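Local coordinates for protein aminoglycoside acetyltransferase meta-AAC0020 (Uncultured bacterium, PDB 5F47) that probably transfers an acetyl group from acetyl-coenzyme A to aminoglycoside antibiotics, as a GNAT-fold acetyltransferase from a soil metagenome, at residues E65-G70 against A93-W98; Y58-L63 against T109-F114. All blocks are in the same frame, centred on the assembly; numbering follows the deposited sequence.

Contact 1: residues E65-G70 against A93-W98; sequences ENKIVG and AVDTNW
Lys67 holds CG anti to its backbone nitrogen (chi1 -175°) and stays extended to the end, which carries NZ across to Asp95 and Trp98. The contact lies in the antiparallel beta hairpin of strands 67-77 and 86-94 in the GNAT fold, where the second strand runs out into the turn before helix 103-117. Asp95 has the same kind of first torsion (chi1 -170°), and its OD2 comes to meet the Lys67 ammonium. The two side chains cross at about a right angle. Their salt bridge is long, with Lys67 NZ 3.7 Å from Asp95 OD2.

The pairing of the two strands ends here. Gly70 and Val94 form an antiparallel non-hydrogen-bonded pair, with their CA atoms 4.0 Å apart. Just beyond it, Asp95 N donates to Val69 O at 2.8 Å. The donor sits above the carbonyl plane rather than on a lone pair. The same oxygen receives a CA-H...O contact from Val94. On the other side of strand 67-77, Val69 and Gly70 both face Ala62 of strand 57-64, a classic beta bulge.

After the strand the chain turns tightly. Asp95 OD1 accepts from Asn97 N at 2.8 Å in an Asx turn, and Trp98 N bonds back to Asp95 O. The Asp95 carboxylate therefore fixes the turn with one oxygen and faces Lys67 with the other. Trp98 comes back to Val69, the two side chains meeting obliquely, and Val69 CG1 lies 3.7 Å from Trp98 CD1. Ile103 of helix 103-117 touches both side chains, and Leu64 packs against them as well. At the indole edge, the oxygen of one water accepts from Lys67 NZ at 2.7 Å. The same water oxygen lies in the indole plane and accepts from Trp98 NE1 at 3.2 Å.

Contact 2: residues Y58-L63 against T109-F114; sequences YVFVAL and TATNQF
Tyr58 opens the contact by offering one ring face to Phe114. This is strand-on-helix packing in the GNAT fold: helix 103-117 packs on one face of the central sheet, 109-114 running roughly antiparallel to 58-63 (146°), and the axes of these two segments approach to 9.5 Å. The Phe114 edge points at the Tyr58 face in a T-shaped pair, with the planes at 65°. Phe114 CE2 stands over the centre of the Tyr58 ring, and Tyr58 CE1 is 3.6 Å from Phe114 CZ.

Val59 turns to the other face of the sheet, where it meets Phe24 and Leu27 of helix 21-34.

Phe60 again points to helix 103-117. Its edge is directed at the face of Phe114 in an offset edge-to-face pair, with Phe60 CZ 3.6 Å from Phe114 CD2. Phe114 thus serves as edge to one ring and face to the other, and the three rings form an aromatic cluster. Phe114 reaches both rings with its CG anti to the backbone nitrogen (chi1 176°).

Thr111 sits over one face of Phe60. Its CA makes a CH-pi contact, 4.2 Å from the centroid of the Phe60 ring. The hydroxyl is hydrogen-bonded to Leu107 O one helical turn back. That same Thr111 OG1 lies toward the rim of the ring, 3.4 Å from Phe60 CD1.

In the fold
From the N terminus, strand 11-15 and helices 21-34 and 45-53 come first, and strand 57-64 then supplies 58-63. A tight turn leads into strand 67-77, which begins within 65-70. The chain returns along strand 86-94 to 93-98, and contact 1 closes the hairpin loop. It then enters helix 103-117, where 109-114 packs back on 58-63. Contact 2 closes this larger loop, and contact 1 is nested inside it. Their centres are about 14 Å apart. Segments 58-63 and 65-70 are neighbours in the sheet, and Ile68 packs on Val61 and Leu63. Contact 1 joins strands 67-77 and 86-94, and contact 2 sets helix 103-117 on strand 57-64.

Contact 1: residues E65-G70 against A93-W98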
# COMPACT_ATOMS: atom_id res chain seq x y z
N GLU B 65 -9.08 -28.97 7.27
CA GLU B 65 -9.63 -29.70 6.13
C GLU B 65 -9.69 -28.77 4.92
O GLU B 65 -8.66 -28.31 4.44
CB GLU B 65 -11.00 -30.27 6.47
CG GLU B 65 -10.93 -31.37 7.50
CD GLU B 65 -12.29 -31.93 7.85
OE1 GLU B 65 -12.99 -32.42 6.94
OE2 GLU B 65 -12.64 -31.87 9.04
N ASN B 66 -10.89 -28.49 4.44
CA ASN B 66 -11.04 -27.55 3.35
C ASN B 66 -11.86 -26.35 3.79
O ASN B 66 -12.51 -25.69 2.98
CB ASN B 66 -11.67 -28.22 2.13
CG ASN B 66 -11.04 -27.76 0.82
OD1 ASN B 66 -11.72 -27.26 -0.07
ND2 ASN B 66 -9.72 -27.92 0.71
N LYS B 67 -11.83 -26.06 5.09
CA LYS B 67 -12.46 -24.86 5.62
C LYS B 67 -11.42 -23.78 5.88
O LYS B 67 -10.43 -24.02 6.58
CB LYS B 67 -13.23 -25.15 6.90
CG LYS B 67 -14.00 -23.94 7.41
CD LYS B 67 -14.44 -24.11 8.86
CE LYS B 67 -15.39 -23.00 9.28
NZ LYS B 67 -15.46 -22.84 10.76
N ILE B 68 -11.65 -22.60 5.33
CA ILE B 68 -10.78 -21.46 5.55
C ILE B 68 -10.98 -20.94 6.97
O ILE B 68 -12.10 -20.58 7.36
CB ILE B 68 -11.09 -20.33 4.54
CG1 ILE B 68 -10.79 -20.79 3.11
CG2 ILE B 68 -10.31 -19.07 4.90
CD1 ILE B 68 -9.34 -21.00 2.85
N VAL B 69 -9.91 -20.91 7.76
CA VAL B 69 -10.02 -20.45 9.14
C VAL B 69 -9.13 -19.23 9.39
O VAL B 69 -9.06 -18.70 10.50
CB VAL B 69 -9.67 -21.57 10.13
CG1 VAL B 69 -10.70 -22.70 10.03
CG2 VAL B 69 -8.25 -22.08 9.88
N GLY B 70 -8.47 -18.78 8.33
CA GLY B 70 -7.66 -17.58 8.43
C GLY B 70 -7.02 -17.25 7.10
O GLY B 70 -7.00 -18.08 6.20
N ALA B 93 -6.61 -11.98 9.00
CA ALA B 93 -7.61 -12.34 9.98
C ALA B 93 -7.60 -13.82 10.24
O ALA B 93 -7.28 -14.62 9.35
CB ALA B 93 -9.01 -11.89 9.53
N VAL B 94 -7.99 -14.18 11.46
CA VAL B 94 -8.17 -15.57 11.85
C VAL B 94 -9.54 -15.70 12.50
O VAL B 94 -9.95 -14.84 13.28
CB VAL B 94 -7.05 -16.03 12.81
CG1 VAL B 94 -7.33 -17.44 13.35
CG2 VAL B 94 -5.72 -15.99 12.08
N ASP B 95 -10.26 -16.75 12.11
CA ASP B 95 -11.54 -17.14 12.70
C ASP B 95 -11.50 -16.98 14.21
O ASP B 95 -10.57 -17.45 14.86
CB ASP B 95 -11.85 -18.59 12.31
CG ASP B 95 -13.26 -19.02 12.65
OD1 ASP B 95 -13.76 -18.71 13.75
OD2 ASP B 95 -13.86 -19.72 11.81
N THR B 96 -12.51 -16.32 14.78
CA THR B 96 -12.53 -16.09 16.22
C THR B 96 -12.49 -17.39 17.02
O THR B 96 -12.00 -17.42 18.15
CB THR B 96 -13.78 -15.28 16.62
OG1 THR B 96 -14.94 -15.96 16.15
CG2 THR B 96 -13.73 -13.89 16.01
N ASN B 97 -12.97 -18.48 16.42
CA ASN B 97 -12.96 -19.78 17.08
C ASN B 97 -11.59 -20.43 17.12
O ASN B 97 -11.36 -21.36 17.91
CB ASN B 97 -13.94 -20.74 16.39
CG ASN B 97 -15.38 -20.39 16.67
OD1 ASN B 97 -15.71 -19.82 17.72
ND2 ASN B 97 -16.27 -20.73 15.74
N TRP B 98 -10.68 -19.95 16.28
CA TRP B 98 -9.36 -20.58 16.17
C TRP B 98 -8.19 -19.63 16.44
O TRP B 98 -7.06 -19.92 16.04
CB TRP B 98 -9.19 -21.21 14.78
CG TRP B 98 -10.26 -22.21 14.41
CD1 TRP B 98 -11.36 -21.97 13.64
CD2 TRP B 98 -10.32 -23.59 14.79
NE1 TRP B 98 -12.11 -23.12 13.52
CE2 TRP B 98 -11.49 -24.13 14.21
CE3 TRP B 98 -9.51 -24.42 15.56
CZ2 TRP B 98 -11.86 -25.46 14.39
CZ3 TRP B 98 -9.88 -25.74 15.73
CH2 TRP B 98 -11.04 -26.25 15.15
O HOH W 1 -14.35 -24.86 12.11

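Contact 2: residues Y58-L63 against T109-F114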
# COMPACT_ATOMS: atom_id res chain seq x y z
N TYR B 58 -1.16 -11.47 -3.98
CA TYR B 58 -1.03 -12.83 -3.46
C TYR B 58 -1.80 -13.00 -2.16
O TYR B 58 -1.67 -12.20 -1.24
CB TYR B 58 0.44 -13.20 -3.24
CG TYR B 58 1.24 -13.37 -4.49
CD1 TYR B 58 1.17 -14.56 -5.22
CD2 TYR B 58 2.08 -12.38 -4.94
CE1 TYR B 58 1.92 -14.74 -6.37
CE2 TYR B 58 2.84 -12.55 -6.09
CZ TYR B 58 2.74 -13.72 -6.80
OH TYR B 58 3.50 -13.90 -7.93
N VAL B 59 -2.53 -14.11 -2.09
CA VAL B 59 -3.39 -14.43 -0.96
C VAL B 59 -2.88 -15.71 -0.30
O VAL B 59 -2.62 -16.70 -0.98
CB VAL B 59 -4.85 -14.64 -1.40
CG1 VAL B 59 -5.74 -14.89 -0.19
CG2 VAL B 59 -5.36 -13.44 -2.18
N PHE B 60 -2.73 -15.68 1.02
CA PHE B 60 -2.34 -16.88 1.75
C PHE B 60 -3.48 -17.26 2.68
O PHE B 60 -4.03 -16.39 3.35
CB PHE B 60 -1.06 -16.66 2.54
CG PHE B 60 0.15 -16.43 1.68
CD1 PHE B 60 0.37 -15.18 1.11
CD2 PHE B 60 1.05 -17.45 1.42
CE1 PHE B 60 1.47 -14.96 0.30
CE2 PHE B 60 2.16 -17.22 0.62
CZ PHE B 60 2.35 -15.97 0.05
N VAL B 61 -3.82 -18.54 2.73
CA VAL B 61 -4.90 -18.99 3.60
C VAL B 61 -4.49 -20.11 4.54
O VAL B 61 -3.54 -20.86 4.29
CB VAL B 61 -6.13 -19.44 2.79
CG1 VAL B 61 -6.65 -18.28 1.93
CG2 VAL B 61 -5.84 -20.66 1.93
N ALA B 62 -5.25 -20.22 5.63
CA ALA B 62 -5.09 -21.33 6.56
C ALA B 62 -6.32 -22.19 6.49
O ALA B 62 -7.44 -21.69 6.51
CB ALA B 62 -4.88 -20.81 7.97
N LEU B 63 -6.11 -23.51 6.42
CA LEU B 63 -7.20 -24.44 6.20
C LEU B 63 -7.22 -25.51 7.27
O LEU B 63 -6.17 -26.05 7.62
CB LEU B 63 -7.08 -25.11 4.84
CG LEU B 63 -7.32 -24.25 3.61
CD1 LEU B 63 -6.34 -24.63 2.52
CD2 LEU B 63 -8.75 -24.45 3.14
N THR B 109 4.77 -16.20 8.67
CA THR B 109 5.99 -16.92 8.32
C THR B 109 5.98 -17.37 6.86
O THR B 109 6.97 -17.19 6.15
CB THR B 109 6.20 -18.11 9.25
OG1 THR B 109 6.39 -17.64 10.60
CG2 THR B 109 7.42 -18.92 8.84
N ALA B 110 4.86 -17.94 6.40
CA ALA B 110 4.79 -18.44 5.03
C ALA B 110 4.88 -17.30 4.02
O ALA B 110 5.49 -17.42 2.96
CB ALA B 110 3.49 -19.22 4.82
N THR B 111 4.26 -16.18 4.37
CA THR B 111 4.24 -15.02 3.51
C THR B 111 5.63 -14.45 3.36
O THR B 111 6.10 -14.21 2.25
CB THR B 111 3.28 -13.97 4.06
OG1 THR B 111 1.96 -14.51 4.06
CG2 THR B 111 3.29 -12.69 3.20
N ASN B 112 6.31 -14.24 4.49
CA ASN B 112 7.65 -13.69 4.42
C ASN B 112 8.64 -14.64 3.76
O ASN B 112 9.56 -14.20 3.07
CB ASN B 112 8.13 -13.27 5.81
CG ASN B 112 7.36 -12.09 6.33
OD1 ASN B 112 6.60 -11.46 5.59
ND2 ASN B 112 7.55 -11.77 7.61
N GLN B 113 8.47 -15.95 3.97
CA GLN B 113 9.29 -16.93 3.28
C GLN B 113 9.10 -16.84 1.76
O GLN B 113 10.07 -16.90 1.00
CB GLN B 113 8.94 -18.33 3.77
CG GLN B 113 9.70 -19.45 3.06
CD GLN B 113 11.20 -19.42 3.32
OE1 GLN B 113 11.65 -18.98 4.38
NE2 GLN B 113 11.98 -19.90 2.36
N PHE B 114 7.85 -16.72 1.33
CA PHE B 114 7.55 -16.58 -0.10
C PHE B 114 8.24 -15.37 -0.74
O PHE B 114 8.88 -15.49 -1.79
CB PHE B 114 6.03 -16.49 -0.28
CG PHE B 114 5.59 -16.26 -1.70
CD1 PHE B 114 5.66 -17.28 -2.63
CD2 PHE B 114 5.05 -15.03 -2.08
CE1 PHE B 114 5.23 -17.08 -3.94
CE2 PHE B 114 4.61 -14.82 -3.38
CZ PHE B 114 4.70 -15.83 -4.30